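O-methyltransferase, putative (Bacillus cereus, PDB 3DUW) probably transfers the methyl group of S-adenosylmethionine to a hydroxyl oxygen of its substrate, and is seen here with the product S-adenosyl-L-homocysteine bound. Local coordinates at residues K143-P147 and P182-I187; N146-E151 and R189-I194. One frame throughout, in Å; residues are numbered along the deposited sequence.

Both contacts join the same two helices, 146-155 and 182-196, of the Rossmann-like methyltransferase fold, and their centres lie about 8 Å apart. Contact 1 is at the N-terminal ends, where the 3-10 turn 143-145 leads out of the cofactor site into helix 146-155; contact 2 continues the packing one to two turns further on. Asn146 and Pro147 serve both, reaching Ile187 and Gly186 in the first and Phe190, Arg189 and Leu193 in the second. The pocket lies beside residues 143-149 of this pairing: the side chain of Lys143 comes within about 5 Å of S-adenosyl-L-homocysteine, and Tyr149 OH lies 3.2 Å from its N6.

Contact 1. Residues K143-P147 and P182-I187; sequences KQNNP and PRVQGI
The turn that follows strand 136-139 of the Rossmann-like methyltransferase fold, next to the S-adenosyl-L-homocysteine site, rests here on the first turns of helix 182-196, and Gly186 is where the backbones come closest. The CA atoms of Gln144 and Gly186 are only 4.0 Å apart, and with no side chain in between Gly186 CA can offer a C-H to Lys143 O at 3.6 Å, bent to 141° at the hydrogen. Toward the buried side, Ile187 turns CD1 into the angle between Lys143 and Asn146, 3.9 Å from Lys143 CB and 3.4 Å from Asn146 ND2. Lys143 touches with its CB; bends at chi2 and chi4 carry NZ away to Asp140 and the carbonyl of Ala141. Nearer the start of helix 182-196, Gln144 lies alongside Arg183, both pointing the same way. Gln144 CG sits between backbone N and carbonyl carbon (chi1 39°), and the chain bends again so that OE1 meets Arg183 CG at 3.5 Å. The guanidinium of Arg183 turns instead to Asp181. Pro147 closes the far end, its CD 3.6 Å from Gly186 O. Beyond the turn, Asn146 and Pro147 start helix 146-155 and pack on Phe190, Arg189 and Leu193 further along helix 182-196, while Ile187 also touches Val168 in the loop after strand 162-166.

Contact 2. Residues N146-E151 and R189-I194; sequences NPAYFE and RFYELI. With SAH (S-adenosyl-L-homocysteine), chain C.
Helices 146-151 and 189-194 run side by side in the same general direction, their axes 33° apart and 8.7 Å at closest approach, with Pro147 and Phe190 nearest by CA. This is a helix-helix face of the Rossmann-like methyltransferase fold, lying against its central sheet. Phe150 and Phe190 form its aromatic centre as an offset edge-to-face pair: Phe190 presents its edge to the face of Phe150, with ring planes 77° apart and centroids separated by 5.7 Å. Both side chains carry CG anti to the backbone N, which sends each ring into the interface. Phe190 is itself sandwiched, with Asn146 ND2 above one face toward the rim and Ile194 CD1 of its own helix over the centre of the other; Phe150 CB meets its edge in plane. Ile194 CG1 also stands over a face of Phe150, 4.0 Å from the centroid, a CH-pi contact. Toward the sheet, Phe190 and Ile194 reach Ile217 of strand 214-221. On the more exposed side, Arg189 CB touches Pro147 CG at 3.3 Å; the bent Arg189 chain then leads away from the interface, and its NE and NH2 hold Glu192 side-on in a salt bridge. The end of the Tyr149 side chain leads away from this face to the cofactor, with its OH hydrogen-bonded to Asp142. Leu193 finishes the row, its CD1 pressed against Pro147 CB at 3.5 Å, tighter than usual for two carbons.

Contact 1. Residues K143-P147 and P182-I187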
loop_
_atom_site.group_PDB
_atom_site.type_symbol
_atom_site.label_atom_id
_atom_site.label_comp_id
_atom_site.label_asym_id
_atom_site.label_seq_id
_atom_site.Cartn_x
_atom_site.Cartn_y
_atom_site.Cartn_z
ATOM N N LYS A 143 15.771 7.289 -11.169
ATOM C CA LYS A 143 16.050 6.165 -10.294
ATOM C C LYS A 143 17.524 5.817 -10.126
ATOM O O LYS A 143 17.896 5.167 -9.148
ATOM C CB LYS A 143 15.238 4.948 -10.749
ATOM C CG LYS A 143 13.743 5.251 -10.966
ATOM C CD LYS A 143 13.135 6.032 -9.801
ATOM C CE LYS A 143 11.613 6.210 -9.923
ATOM N NZ LYS A 143 11.135 7.102 -11.026
ATOM N N GLN A 144 18.377 6.251 -11.050
ATOM C CA GLN A 144 19.796 5.961 -10.886
ATOM C C GLN A 144 20.323 6.650 -9.627
ATOM O O GLN A 144 21.332 6.232 -9.062
ATOM C CB GLN A 144 20.624 6.398 -12.106
ATOM C CG GLN A 144 20.235 7.705 -12.755
ATOM C CD GLN A 144 19.179 7.521 -13.828
ATOM O OE1 GLN A 144 18.001 7.360 -13.531
ATOM N NE2 GLN A 144 19.605 7.537 -15.089
ATOM N N ASN A 145 19.623 7.685 -9.169
ATOM C CA ASN A 145 20.039 8.420 -7.977
ATOM C C ASN A 145 19.290 8.042 -6.703
ATOM O O ASN A 145 19.422 8.718 -5.681
ATOM C CB ASN A 145 19.911 9.927 -8.215
ATOM C CG ASN A 145 21.211 10.555 -8.680
ATOM O OD1 ASN A 145 21.212 11.473 -9.504
ATOM N ND2 ASN A 145 22.327 10.073 -8.142
ATOM N N ASN A 146 18.512 6.967 -6.748
ATOM C CA ASN A 146 17.777 6.550 -5.563
ATOM C C ASN A 146 18.651 6.350 -4.327
ATOM O O ASN A 146 18.222 6.648 -3.216
ATOM C CB ASN A 146 16.969 5.287 -5.853
ATOM C CG ASN A 146 15.560 5.605 -6.310
ATOM O OD1 ASN A 146 15.333 6.583 -7.019
ATOM N ND2 ASN A 146 14.605 4.777 -5.905
ATOM N N PRO A 147 19.887 5.843 -4.494
ATOM C CA PRO A 147 20.725 5.664 -3.302
ATOM C C PRO A 147 20.929 6.992 -2.568
ATOM O O PRO A 147 20.753 7.082 -1.353
ATOM C CB PRO A 147 22.031 5.124 -3.876
ATOM C CG PRO A 147 21.569 4.336 -5.054
ATOM C CD PRO A 147 20.529 5.242 -5.678
ATOM N N PRO A 182 21.168 1.813 -16.086
ATOM C CA PRO A 182 21.554 2.517 -14.860
ATOM C C PRO A 182 20.407 2.696 -13.863
ATOM O O PRO A 182 20.638 2.846 -12.662
ATOM C CB PRO A 182 22.102 3.844 -15.385
ATOM C CG PRO A 182 21.315 4.061 -16.641
ATOM C CD PRO A 182 21.325 2.684 -17.264
ATOM N N ARG A 183 19.175 2.679 -14.362
ATOM C CA ARG A 183 18.007 2.823 -13.498
ATOM C C ARG A 183 17.805 1.540 -12.694
ATOM O O ARG A 183 17.414 1.579 -11.522
ATOM C CB ARG A 183 16.772 3.132 -14.344
ATOM C CG ARG A 183 16.884 4.458 -15.082
ATOM C CD ARG A 183 15.788 4.619 -16.112
ATOM N NE ARG A 183 15.879 3.593 -17.145
ATOM C CZ ARG A 183 15.082 3.529 -18.206
ATOM N NH1 ARG A 183 14.130 4.436 -18.379
ATOM N NH2 ARG A 183 15.237 2.555 -19.091
ATOM N N VAL A 184 18.074 0.400 -13.325
ATOM C CA VAL A 184 17.950 -0.887 -12.652
ATOM C C VAL A 184 19.041 -0.995 -11.584
ATOM O O VAL A 184 18.788 -1.437 -10.465
ATOM C CB VAL A 184 18.087 -2.064 -13.651
ATOM C CG1 VAL A 184 18.184 -3.384 -12.899
ATOM C CG2 VAL A 184 16.887 -2.089 -14.588
ATOM N N GLN A 185 20.261 -0.593 -11.926
ATOM C CA GLN A 185 21.346 -0.654 -10.955
ATOM C C GLN A 185 21.045 0.287 -9.789
ATOM O O GLN A 185 21.266 -0.062 -8.632
ATOM C CB GLN A 185 22.683 -0.295 -11.617
ATOM C CG GLN A 185 23.109 -1.289 -12.698
ATOM C CD GLN A 185 23.358 -2.692 -12.159
ATOM O OE1 GLN A 185 23.384 -3.664 -12.916
ATOM N NE2 GLN A 185 23.554 -2.801 -10.852
ATOM N N GLY A 186 20.520 1.470 -10.095
ATOM C CA GLY A 186 20.182 2.419 -9.048
ATOM C C GLY A 186 19.158 1.856 -8.075
ATOM O O GLY A 186 19.278 2.044 -6.864
ATOM N N ILE A 187 18.145 1.167 -8.594
ATOM C CA ILE A 187 17.125 0.589 -7.730
ATOM C C ILE A 187 17.714 -0.534 -6.878
ATOM O O ILE A 187 17.376 -0.664 -5.706
ATOM C CB ILE A 187 15.922 0.070 -8.555
ATOM C CG1 ILE A 187 15.139 1.259 -9.129
ATOM C CG2 ILE A 187 15.032 -0.810 -7.698
ATOM C CD1 ILE A 187 14.620 2.227 -8.083
#

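Contact 2. Residues N146-E151 and R189-I194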
loop_
_atom_site.group_PDB
_atom_site.type_symbol
_atom_site.label_atom_id
_atom_site.label_comp_id
_atom_site.label_asym_id
_atom_site.label_seq_id
_atom_site.Cartn_x
_atom_site.Cartn_y
_atom_site.Cartn_z
ATOM N N ASN A 146 18.512 6.967 -6.748
ATOM C CA ASN A 146 17.777 6.550 -5.563
ATOM C C ASN A 146 18.651 6.350 -4.327
ATOM O O ASN A 146 18.222 6.648 -3.216
ATOM C CB ASN A 146 16.969 5.287 -5.853
ATOM C CG ASN A 146 15.560 5.605 -6.310
ATOM O OD1 ASN A 146 15.333 6.583 -7.019
ATOM N ND2 ASN A 146 14.605 4.777 -5.905
ATOM N N PRO A 147 19.887 5.843 -4.494
ATOM C CA PRO A 147 20.725 5.664 -3.302
ATOM C C PRO A 147 20.929 6.992 -2.568
ATOM O O PRO A 147 20.753 7.082 -1.353
ATOM C CB PRO A 147 22.031 5.124 -3.876
ATOM C CG PRO A 147 21.569 4.336 -5.054
ATOM C CD PRO A 147 20.529 5.242 -5.678
ATOM N N ALA A 148 21.290 8.026 -3.322
ATOM C CA ALA A 148 21.518 9.346 -2.750
ATOM C C ALA A 148 20.225 9.953 -2.214
ATOM O O ALA A 148 20.219 10.573 -1.148
ATOM C CB ALA A 148 22.145 10.270 -3.799
ATOM N N TYR A 149 19.124 9.778 -2.943
ATOM C CA TYR A 149 17.852 10.328 -2.485
ATOM C C TYR A 149 17.397 9.645 -1.201
ATOM O O TYR A 149 16.800 10.280 -0.337
ATOM C CB TYR A 149 16.775 10.196 -3.569
ATOM C CG TYR A 149 17.089 10.961 -4.843
ATOM C CD1 TYR A 149 17.802 12.164 -4.803
ATOM C CD2 TYR A 149 16.674 10.484 -6.082
ATOM C CE1 TYR A 149 18.096 12.862 -5.965
ATOM C CE2 TYR A 149 16.960 11.178 -7.251
ATOM C CZ TYR A 149 17.675 12.366 -7.185
ATOM O OH TYR A 149 17.989 13.047 -8.337
ATOM N N PHE A 150 17.682 8.352 -1.074
ATOM C CA PHE A 150 17.307 7.617 0.131
ATOM C C PHE A 150 18.084 8.172 1.322
ATOM O O PHE A 150 17.523 8.385 2.393
ATOM C CB PHE A 150 17.599 6.120 -0.030
ATOM C CG PHE A 150 17.410 5.330 1.234
ATOM C CD1 PHE A 150 16.192 5.347 1.912
ATOM C CD2 PHE A 150 18.458 4.584 1.761
ATOM C CE1 PHE A 150 16.026 4.634 3.102
ATOM C CE2 PHE A 150 18.302 3.868 2.946
ATOM C CZ PHE A 150 17.082 3.893 3.620
ATOM N N GLU A 151 19.378 8.417 1.131
ATOM C CA GLU A 151 20.190 8.956 2.212
ATOM C C GLU A 151 19.684 10.336 2.621
ATOM O O GLU A 151 19.641 10.660 3.809
ATOM C CB GLU A 151 21.661 9.018 1.795
ATOM C CG GLU A 151 22.313 7.649 1.682
ATOM C CD GLU A 151 22.303 6.887 2.998
ATOM O OE1 GLU A 151 22.723 7.465 4.017
ATOM O OE2 GLU A 151 21.875 5.711 3.013
ATOM N N ARG A 189 20.783 -0.734 -5.822
ATOM C CA ARG A 189 21.602 -0.064 -4.807
ATOM C C ARG A 189 20.683 0.427 -3.681
ATOM O O ARG A 189 21.050 0.415 -2.503
ATOM C CB ARG A 189 22.328 1.145 -5.415
ATOM C CG ARG A 189 23.341 0.842 -6.516
ATOM C CD ARG A 189 24.517 0.038 -5.992
ATOM N NE ARG A 189 24.221 -1.389 -5.964
ATOM C CZ ARG A 189 24.074 -2.135 -7.053
ATOM N NH1 ARG A 189 24.201 -1.587 -8.256
ATOM N NH2 ARG A 189 23.795 -3.426 -6.943
ATOM N N PHE A 190 19.492 0.873 -4.070
ATOM C CA PHE A 190 18.470 1.380 -3.156
ATOM C C PHE A 190 18.006 0.275 -2.193
ATOM O O PHE A 190 17.984 0.478 -0.980
ATOM C CB PHE A 190 17.316 1.922 -4.012
ATOM C CG PHE A 190 16.170 2.520 -3.241
ATOM C CD1 PHE A 190 16.375 3.456 -2.234
ATOM C CD2 PHE A 190 14.861 2.206 -3.600
ATOM C CE1 PHE A 190 15.287 4.075 -1.600
ATOM C CE2 PHE A 190 13.774 2.817 -2.977
ATOM C CZ PHE A 190 13.982 3.751 -1.979
ATOM N N TYR A 191 17.648 -0.890 -2.729
ATOM C CA TYR A 191 17.218 -2.015 -1.892
ATOM C C TYR A 191 18.332 -2.356 -0.896
ATOM O O TYR A 191 18.090 -2.527 0.301
ATOM C CB TYR A 191 16.939 -3.258 -2.748
ATOM C CG TYR A 191 15.578 -3.324 -3.412
ATOM C CD1 TYR A 191 14.492 -3.915 -2.769
ATOM C CD2 TYR A 191 15.396 -2.855 -4.712
ATOM C CE1 TYR A 191 13.258 -4.047 -3.411
ATOM C CE2 TYR A 191 14.171 -2.978 -5.362
ATOM C CZ TYR A 191 13.106 -3.580 -4.704
ATOM O OH TYR A 191 11.894 -3.735 -5.347
ATOM N N GLU A 192 19.555 -2.454 -1.404
ATOM C CA GLU A 192 20.709 -2.786 -0.578
ATOM C C GLU A 192 20.953 -1.781 0.544
ATOM O O GLU A 192 21.248 -2.168 1.671
ATOM C CB GLU A 192 21.955 -2.900 -1.458
ATOM C CG GLU A 192 21.936 -4.103 -2.392
ATOM C CD GLU A 192 22.902 -3.959 -3.556
ATOM O OE1 GLU A 192 23.769 -3.063 -3.510
ATOM O OE2 GLU A 192 22.798 -4.745 -4.519
ATOM N N LEU A 193 20.834 -0.494 0.240
ATOM C CA LEU A 193 21.049 0.527 1.256
ATOM C C LEU A 193 19.990 0.475 2.345
ATOM O O LEU A 193 20.286 0.682 3.522
ATOM C CB LEU A 193 21.079 1.909 0.614
ATOM C CG LEU A 193 22.442 2.244 0.014
ATOM C CD1 LEU A 193 22.338 3.504 -0.819
ATOM C CD2 LEU A 193 23.459 2.418 1.139
ATOM N N ILE A 194 18.751 0.210 1.949
ATOM C CA ILE A 194 17.668 0.101 2.911
ATOM C C ILE A 194 18.001 -1.034 3.876
ATOM O O ILE A 194 17.840 -0.899 5.088
ATOM C CB ILE A 194 16.329 -0.195 2.203
ATOM C CG1 ILE A 194 15.897 1.025 1.388
ATOM C CG2 ILE A 194 15.269 -0.576 3.229
ATOM C CD1 ILE A 194 14.705 0.768 0.481
HETATM N N SAH C . 5.944 11.553 -9.788
HETATM C CA SAH C . 5.433 12.337 -10.973
HETATM C CB SAH C . 6.237 12.030 -12.192
HETATM C CG SAH C . 7.714 12.344 -12.161
HETATM S SD SAH C . 8.514 11.594 -13.645
HETATM C C SAH C . 3.957 11.888 -11.239
HETATM O O SAH C . 3.482 10.979 -10.553
HETATM O OXT SAH C . 3.324 12.511 -12.165
HETATM C "C5'" SAH C . 10.191 11.789 -13.193
HETATM C "C4'" SAH C . 10.603 13.337 -13.108
HETATM O "O4'" SAH C . 11.970 13.240 -12.714
HETATM C "C3'" SAH C . 10.656 14.102 -14.423
HETATM O "O3'" SAH C . 9.799 15.246 -14.413
HETATM C "C2'" SAH C . 12.193 14.447 -14.559
HETATM O "O2'" SAH C . 12.430 15.653 -15.271
HETATM C "C1'" SAH C . 12.635 14.478 -13.110
HETATM N N9 SAH C . 13.950 14.366 -12.867
HETATM C C8 SAH C . 14.957 13.621 -13.457
HETATM N N7 SAH C . 16.134 13.776 -12.938
HETATM C C5 SAH C . 15.934 14.710 -11.891
HETATM C C6 SAH C . 16.858 15.285 -10.944
HETATM N N6 SAH C . 18.166 14.997 -10.908
HETATM N N1 SAH C . 16.302 16.170 -10.056
HETATM C C2 SAH C . 14.976 16.494 -10.054
HETATM N N3 SAH C . 14.062 15.967 -10.943
HETATM C C4 SAH C . 14.610 15.085 -11.830
#